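Local coordinates for ThiJ/PfpI family protein (Pseudomonas syringae pv. tomato, PDB 3EWN) that is of unknown function but belongs to the DJ-1/PfpI family, whose relatives include proteases, chaperones and glyoxalase-like enzymes of the class I glutamine amidotransferase-like fold, at residues A[124-137]-A[142-154]. Numbering follows the deposited sequence.
Sequences CSGSLILGAAGLLK and TSHWSCRDALAGF
Cys-124 and His-144 approach to 4.5 Å between their CA atoms, Gly-131 and Phe-154 to 5.1 Å, with helix 126-132 lying along 142-154. At the Phe-154 end the ring lies flat against the helix backbone: Ala-132 N stands 3.5 Å above its plane, over the centre, while Gly-131 C sits toward the rim. Gly-131, lacking a side chain, permits this closeness, and Ala-132 CB rests 3.8 Å from Phe-154 CE1. Mid-contact, Leu-128 and Leu-151 cross at about a right angle, their CD2 methyls touching, while Leu-128 CD1 reaches Cys-147 SG. The other end is polar. Ser-143 OG, swung away from its own backbone N (chi1 -168°), donates a 2.9 Å hydrogen bond to Cys-124 O from above the carbonyl plane. Ser-127 OG lies 2.8 Å from Thr-142 O. Cys-124 SG packs on His-144 CB and lies oblique to the imidazole, whose ND1 accepts from Ser-146 N while NE2 bonds Met-201 O of the second subunit. Cys-124 follows strand 119-123 at a sharp turn with positive phi, consistent with the nucleophile elbow of DJ-1/PfpI proteins. The Ser-143 to Cys-124 hydrogen bond thus ties the probable elbow to the His-144 loop; apolar packing and a water joining Gly-131 O, Leu-136 N and Phe-154 O secure the far end.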
ATOM      1  N   CYS A 124       4.807 -11.506   2.545  1.00  6.34           N
ATOM      2  CA  CYS A 124       4.577 -12.241   1.310  1.00  6.83           C
ATOM      3  C   CYS A 124       5.763 -13.141   0.948  1.00  7.46           C
ATOM      4  O   CYS A 124       6.405 -13.709   1.829  1.00  7.79           O
ATOM      5  CB  CYS A 124       4.298 -11.232   0.190  1.00  8.75           C
ATOM      6  SG  CYS A 124       3.450 -11.885  -1.259  1.00 12.38           S
ATOM      7  N   SER A 125       6.074 -13.259  -0.343  1.00  6.41           N
ATOM      8  CA  SER A 125       7.180 -14.121  -0.759  1.00  6.88           C
ATOM      9  C   SER A 125       8.543 -13.600  -0.316  1.00  6.97           C
ATOM     10  O   SER A 125       9.572 -14.201  -0.617  1.00  7.27           O
ATOM     11  CB  SER A 125       7.170 -14.321  -2.279  1.00  7.39           C
ATOM     12  OG  SER A 125       7.270 -13.086  -2.960  1.00  7.92           O
ATOM     13  N   GLY A 126       8.552 -12.477   0.394  1.00  6.59           N
ATOM     14  CA  GLY A 126       9.808 -11.940   0.876  1.00  6.95           C
ATOM     15  C   GLY A 126      10.491 -12.932   1.806  1.00  6.32           C
ATOM     16  O   GLY A 126      11.703 -12.889   1.991  1.00  5.18           O
ATOM     17  N   SER A 127       9.717 -13.835   2.400  1.00  5.91           N
ATOM     18  CA  SER A 127      10.312 -14.813   3.300  1.00  6.04           C
ATOM     19  C   SER A 127      11.187 -15.825   2.551  1.00  7.63           C
ATOM     20  O   SER A 127      11.948 -16.561   3.170  1.00  7.55           O
ATOM     21  CB  SER A 127       9.230 -15.523   4.128  1.00  7.09           C
ATOM     22  OG  SER A 127       8.089 -15.844   3.353  1.00  7.13           O
ATOM     23  N   LEU A 128      11.081 -15.866   1.225  1.00  7.49           N
ATOM     24  CA  LEU A 128      11.925 -16.774   0.446  1.00  7.41           C
ATOM     25  C   LEU A 128      13.330 -16.173   0.455  1.00  7.06           C
ATOM     26  O   LEU A 128      14.327 -16.890   0.448  1.00  6.99           O
ATOM     27  CB  LEU A 128      11.439 -16.894  -1.004  1.00  5.96           C
ATOM     28  CG  LEU A 128      10.075 -17.525  -1.306  1.00  6.53           C
ATOM     29  CD1 LEU A 128       9.862 -17.523  -2.819  1.00  6.84           C
ATOM     30  CD2 LEU A 128       9.991 -18.946  -0.760  1.00  8.75           C
ATOM     31  N   ILE A 129      13.397 -14.845   0.468  1.00  6.08           N
ATOM     32  CA  ILE A 129      14.676 -14.154   0.489  1.00  6.42           C
ATOM     33  C   ILE A 129      15.334 -14.368   1.851  1.00  6.84           C
ATOM     34  O   ILE A 129      16.531 -14.642   1.922  1.00  7.09           O
ATOM     35  CB  ILE A 129      14.499 -12.638   0.208  1.00  4.51           C
ATOM     36  CG1 ILE A 129      13.996 -12.433  -1.225  1.00  5.11           C
ATOM     37  CG2 ILE A 129      15.823 -11.901   0.430  1.00  6.13           C
ATOM     38  CD1 ILE A 129      13.598 -10.987  -1.551  1.00  7.17           C
ATOM     39  N   LEU A 130      14.551 -14.258   2.928  1.00  6.68           N
ATOM     40  CA  LEU A 130      15.076 -14.467   4.279  1.00  7.63           C
ATOM     41  C   LEU A 130      15.595 -15.894   4.402  1.00  8.03           C
ATOM     42  O   LEU A 130      16.641 -16.142   5.002  1.00  8.03           O
ATOM     43  CB  LEU A 130      13.983 -14.263   5.339  1.00  7.99           C
ATOM     44  CG  LEU A 130      13.334 -12.892   5.513  1.00  7.58           C
ATOM     45  CD1 LEU A 130      12.423 -12.935   6.731  1.00  7.68           C
ATOM     46  CD2 LEU A 130      14.398 -11.817   5.683  1.00  8.28           C
ATOM     47  N   GLY A 131      14.844 -16.834   3.841  1.00  6.86           N
ATOM     48  CA  GLY A 131      15.248 -18.225   3.910  1.00  7.16           C
ATOM     49  C   GLY A 131      16.506 -18.500   3.110  1.00  8.18           C
ATOM     50  O   GLY A 131      17.427 -19.152   3.594  1.00  8.82           O
ATOM     51  N   ALA A 132      16.549 -18.001   1.880  1.00  8.40           N
ATOM     52  CA  ALA A 132      17.710 -18.216   1.023  1.00  8.39           C
ATOM     53  C   ALA A 132      18.960 -17.559   1.603  1.00  9.49           C
ATOM     54  O   ALA A 132      20.077 -17.983   1.312  1.00 10.99           O
ATOM     55  CB  ALA A 132      17.435 -17.677  -0.382  1.00  8.35           C
ATOM     56  N   ALA A 133      18.771 -16.529   2.423  1.00  8.43           N
ATOM     57  CA  ALA A 133      19.893 -15.832   3.042  1.00  8.53           C
ATOM     58  C   ALA A 133      20.322 -16.545   4.316  1.00  9.18           C
ATOM     59  O   ALA A 133      21.251 -16.108   4.994  1.00  9.92           O
ATOM     60  CB  ALA A 133      19.512 -14.382   3.356  1.00  9.35           C
ATOM     61  N   GLY A 134      19.636 -17.641   4.633  1.00  8.52           N
ATOM     62  CA  GLY A 134      19.957 -18.421   5.818  1.00  8.38           C
ATOM     63  C   GLY A 134      19.492 -17.820   7.130  1.00  8.56           C
ATOM     64  O   GLY A 134      20.077 -18.086   8.180  1.00 10.51           O
ATOM     65  N   LEU A 135      18.428 -17.025   7.074  1.00  8.45           N
ATOM     66  CA  LEU A 135      17.890 -16.360   8.256  1.00  7.70           C
ATOM     67  C   LEU A 135      16.687 -17.033   8.909  1.00  7.88           C
ATOM     68  O   LEU A 135      16.143 -16.506   9.876  1.00  9.25           O
ATOM     69  CB  LEU A 135      17.508 -14.921   7.899  1.00  9.74           C
ATOM     70  CG  LEU A 135      18.562 -13.813   7.989  1.00 15.29           C
ATOM     71  CD1 LEU A 135      19.962 -14.366   7.826  1.00 18.21           C
ATOM     72  CD2 LEU A 135      18.251 -12.757   6.951  1.00 13.65           C
ATOM     73  N   LEU A 136      16.265 -18.185   8.394  1.00  7.64           N
ATOM     74  CA  LEU A 136      15.110 -18.869   8.969  1.00  8.40           C
ATOM     75  C   LEU A 136      15.416 -20.296   9.412  1.00  8.80           C
ATOM     76  O   LEU A 136      14.548 -21.168   9.350  1.00 10.38           O
ATOM     77  CB  LEU A 136      13.950 -18.888   7.965  1.00  8.51           C
ATOM     78  CG  LEU A 136      13.441 -17.546   7.428  1.00  8.17           C
ATOM     79  CD1 LEU A 136      12.388 -17.808   6.355  1.00  9.31           C
ATOM     80  CD2 LEU A 136      12.857 -16.710   8.560  1.00  8.02           C
ATOM     81  N   LYS A 137      16.639 -20.531   9.874  1.00  9.58           N
ATOM     82  CA  LYS A 137      17.039 -21.865  10.314  1.00 10.14           C
ATOM     83  C   LYS A 137      16.350 -22.224  11.622  1.00  9.74           C
ATOM     84  O   LYS A 137      16.721 -21.730  12.689  1.00 10.10           O
ATOM     85  CB  LYS A 137      18.560 -21.933  10.487  1.00 12.71           C
ATOM     86  CG  LYS A 137      19.344 -21.692   9.207  1.00 18.51           C
ATOM     87  CD  LYS A 137      20.841 -21.854   9.438  1.00 22.11           C
ATOM     88  CE  LYS A 137      21.630 -21.461   8.202  1.00 25.45           C
ATOM     89  NZ  LYS A 137      21.157 -22.194   6.996  1.00 29.55           N
ATOM     90  N   THR A 142       5.792 -17.485   7.806  1.00  7.23           N
ATOM     91  CA  THR A 142       4.718 -17.611   6.836  1.00  7.27           C
ATOM     92  C   THR A 142       5.166 -16.971   5.527  1.00  7.25           C
ATOM     93  O   THR A 142       6.307 -16.531   5.403  1.00  6.93           O
ATOM     94  CB  THR A 142       3.415 -16.948   7.349  1.00  7.44           C
ATOM     95  OG1 THR A 142       2.358 -17.185   6.409  1.00  9.94           O
ATOM     96  CG2 THR A 142       3.601 -15.453   7.524  1.00  7.25           C
ATOM     97  N   SER A 143       4.275 -16.929   4.546  1.00  7.81           N
ATOM     98  CA  SER A 143       4.603 -16.348   3.249  1.00  7.48           C
ATOM     99  C   SER A 143       3.304 -16.289   2.459  1.00  8.41           C
ATOM    100  O   SER A 143       2.233 -16.519   3.016  1.00  7.87           O
ATOM    101  CB  SER A 143       5.609 -17.249   2.527  1.00  8.76           C
ATOM    102  OG  SER A 143       6.178 -16.605   1.400  1.00  7.40           O
ATOM    103  N   HIS A 144       3.387 -15.969   1.172  1.00  7.83           N
ATOM    104  CA  HIS A 144       2.181 -15.956   0.349  1.00  7.46           C
ATOM    105  C   HIS A 144       1.749 -17.420   0.309  1.00  6.97           C
ATOM    106  O   HIS A 144       2.588 -18.325   0.405  1.00  7.24           O
ATOM    107  CB  HIS A 144       2.499 -15.448  -1.060  1.00  7.67           C
ATOM    108  CG  HIS A 144       1.286 -15.252  -1.921  1.00  7.15           C
ATOM    109  ND1 HIS A 144       0.719 -16.272  -2.658  1.00  7.38           N
ATOM    110  CD2 HIS A 144       0.517 -14.158  -2.143  1.00  9.64           C
ATOM    111  CE1 HIS A 144      -0.345 -15.814  -3.296  1.00  7.35           C
ATOM    112  NE2 HIS A 144      -0.489 -14.534  -3.001  1.00  8.19           N
ATOM    113  N   TRP A 145       0.454 -17.673   0.176  1.00  7.57           N
ATOM    114  CA  TRP A 145      -0.002 -19.054   0.163  1.00  7.71           C
ATOM    115  C   TRP A 145       0.562 -19.892  -0.978  1.00  7.89           C
ATOM    116  O   TRP A 145       0.623 -21.116  -0.876  1.00  8.95           O
ATOM    117  CB  TRP A 145      -1.533 -19.127   0.155  1.00  7.22           C
ATOM    118  CG  TRP A 145      -2.207 -18.382  -0.957  1.00  7.94           C
ATOM    119  CD1 TRP A 145      -2.796 -17.152  -0.879  1.00  8.10           C
ATOM    120  CD2 TRP A 145      -2.410 -18.841  -2.302  1.00  7.85           C
ATOM    121  NE1 TRP A 145      -3.360 -16.817  -2.090  1.00  8.09           N
ATOM    122  CE2 TRP A 145      -3.134 -17.835  -2.980  1.00  8.18           C
ATOM    123  CE3 TRP A 145      -2.049 -20.001  -2.997  1.00  7.57           C
ATOM    124  CZ2 TRP A 145      -3.507 -17.959  -4.324  1.00  9.94           C
ATOM    125  CZ3 TRP A 145      -2.422 -20.124  -4.335  1.00  8.85           C
ATOM    126  CH2 TRP A 145      -3.143 -19.108  -4.981  1.00  7.89           C
ATOM    127  N   SER A 146       0.992 -19.244  -2.056  1.00  8.03           N
ATOM    128  CA  SER A 146       1.522 -19.970  -3.208  1.00  8.43           C
ATOM    129  C   SER A 146       2.922 -20.550  -3.032  1.00 10.21           C
ATOM    130  O   SER A 146       3.335 -21.402  -3.822  1.00 10.48           O
ATOM    131  CB  SER A 146       1.519 -19.071  -4.444  1.00  9.35           C
ATOM    132  OG  SER A 146       2.433 -17.994  -4.285  1.00 10.74           O
ATOM    133  N   CYS A 147       3.646 -20.112  -2.005  1.00  8.76           N
ATOM    134  CA  CYS A 147       5.011 -20.598  -1.802  1.00  8.50           C
ATOM    135  C   CYS A 147       5.390 -20.823  -0.343  1.00  9.54           C
ATOM    136  O   CYS A 147       6.561 -21.023  -0.029  1.00 11.32           O
ATOM    137  CB  CYS A 147       6.002 -19.605  -2.417  1.00  7.54           C
ATOM    138  SG  CYS A 147       5.937 -17.943  -1.688  1.00  9.00           S
ATOM    139  N   ARG A 148       4.404 -20.806   0.546  1.00  9.38           N
ATOM    140  CA  ARG A 148       4.670 -20.985   1.971  1.00 10.55           C
ATOM    141  C   ARG A 148       5.415 -22.282   2.310  1.00 10.80           C
ATOM    142  O   ARG A 148       6.384 -22.272   3.075  1.00  9.87           O
ATOM    143  CB  ARG A 148       3.352 -20.928   2.749  1.00 11.85           C
ATOM    144  CG  ARG A 148       3.525 -20.839   4.252  1.00 13.35           C
ATOM    145  CD  ARG A 148       2.181 -20.708   4.961  1.00 16.05           C
ATOM    146  NE  ARG A 148       1.361 -21.905   4.796  1.00 18.75           N
ATOM    147  CZ  ARG A 148       0.208 -21.943   4.136  1.00 19.74           C
ATOM    148  NH1 ARG A 148      -0.281 -20.846   3.571  1.00 20.35           N
ATOM    149  NH2 ARG A 148      -0.456 -23.085   4.035  1.00 23.53           N
ATOM    150  N   ASP A 149       4.976 -23.399   1.739  1.00 11.57           N
ATOM    151  CA  ASP A 149       5.621 -24.672   2.036  1.00 12.79           C
ATOM    152  C   ASP A 149       7.064 -24.773   1.570  1.00 12.62           C
ATOM    153  O   ASP A 149       7.840 -25.552   2.122  1.00 12.48           O
ATOM    154  CB  ASP A 149       4.810 -25.833   1.459  1.00 16.24           C
ATOM    155  CG  ASP A 149       3.510 -26.049   2.198  1.00 19.03           C
ATOM    156  OD1 ASP A 149       3.521 -25.974   3.445  1.00 21.73           O
ATOM    157  OD2 ASP A 149       2.483 -26.300   1.541  1.00 24.31           O
ATOM    158  N   ALA A 150       7.432 -23.988   0.562  1.00 11.20           N
ATOM    159  CA  ALA A 150       8.800 -24.016   0.055  1.00 10.85           C
ATOM    160  C   ALA A 150       9.802 -23.635   1.144  1.00 10.54           C
ATOM    161  O   ALA A 150      10.949 -24.082   1.122  1.00 11.60           O
ATOM    162  CB  ALA A 150       8.939 -23.062  -1.140  1.00  9.97           C
ATOM    163  N   LEU A 151       9.357 -22.822   2.100  1.00  9.95           N
ATOM    164  CA  LEU A 151      10.216 -22.356   3.185  1.00  8.51           C
ATOM    165  C   LEU A 151      10.924 -23.470   3.952  1.00  9.58           C
ATOM    166  O   LEU A 151      12.020 -23.264   4.479  1.00  8.62           O
ATOM    167  CB  LEU A 151       9.408 -21.497   4.165  1.00  7.60           C
ATOM    168  CG  LEU A 151       8.846 -20.190   3.600  1.00  8.82           C
ATOM    169  CD1 LEU A 151       7.952 -19.526   4.642  1.00  8.43           C
ATOM    170  CD2 LEU A 151      10.000 -19.271   3.194  1.00  9.41           C
ATOM    171  N   ALA A 152      10.299 -24.642   4.014  1.00  8.12           N
ATOM    172  CA  ALA A 152      10.876 -25.789   4.714  1.00  9.19           C
ATOM    173  C   ALA A 152      12.255 -26.138   4.156  1.00  9.79           C
ATOM    174  O   ALA A 152      13.119 -26.645   4.874  1.00  9.25           O
ATOM    175  CB  ALA A 152       9.941 -26.997   4.592  1.00  9.22           C
ATOM    176  N   GLY A 153      12.451 -25.865   2.870  1.00 10.09           N
ATOM    177  CA  GLY A 153      13.722 -26.159   2.236  1.00 10.31           C
ATOM    178  C   GLY A 153      14.861 -25.310   2.760  1.00  9.62           C
ATOM    179  O   GLY A 153      16.028 -25.668   2.608  1.00 12.17           O
ATOM    180  N   PHE A 154      14.524 -24.179   3.377  1.00  9.86           N
ATOM    181  CA  PHE A 154      15.529 -23.276   3.927  1.00  9.07           C
ATOM    182  C   PHE A 154      15.707 -23.522   5.419  1.00  9.45           C
ATOM    183  O   PHE A 154      16.403 -22.772   6.097  1.00  9.33           O
ATOM    184  CB  PHE A 154      15.118 -21.816   3.707  1.00  9.51           C
ATOM    185  CG  PHE A 154      14.980 -21.432   2.262  1.00 10.31           C
ATOM    186  CD1 PHE A 154      16.070 -21.502   1.399  1.00 10.83           C
ATOM    187  CD2 PHE A 154      13.763 -20.972   1.770  1.00 10.56           C
ATOM    188  CE1 PHE A 154      15.949 -21.122   0.061  1.00 12.86           C
ATOM    189  CE2 PHE A 154      13.630 -20.590   0.438  1.00 11.34           C
ATOM    190  CZ  PHE A 154      14.724 -20.662  -0.417  1.00 11.20           C
TER
HETATM  191  O   HOH W   1      17.060 -20.037   6.247  1.00  9.41           O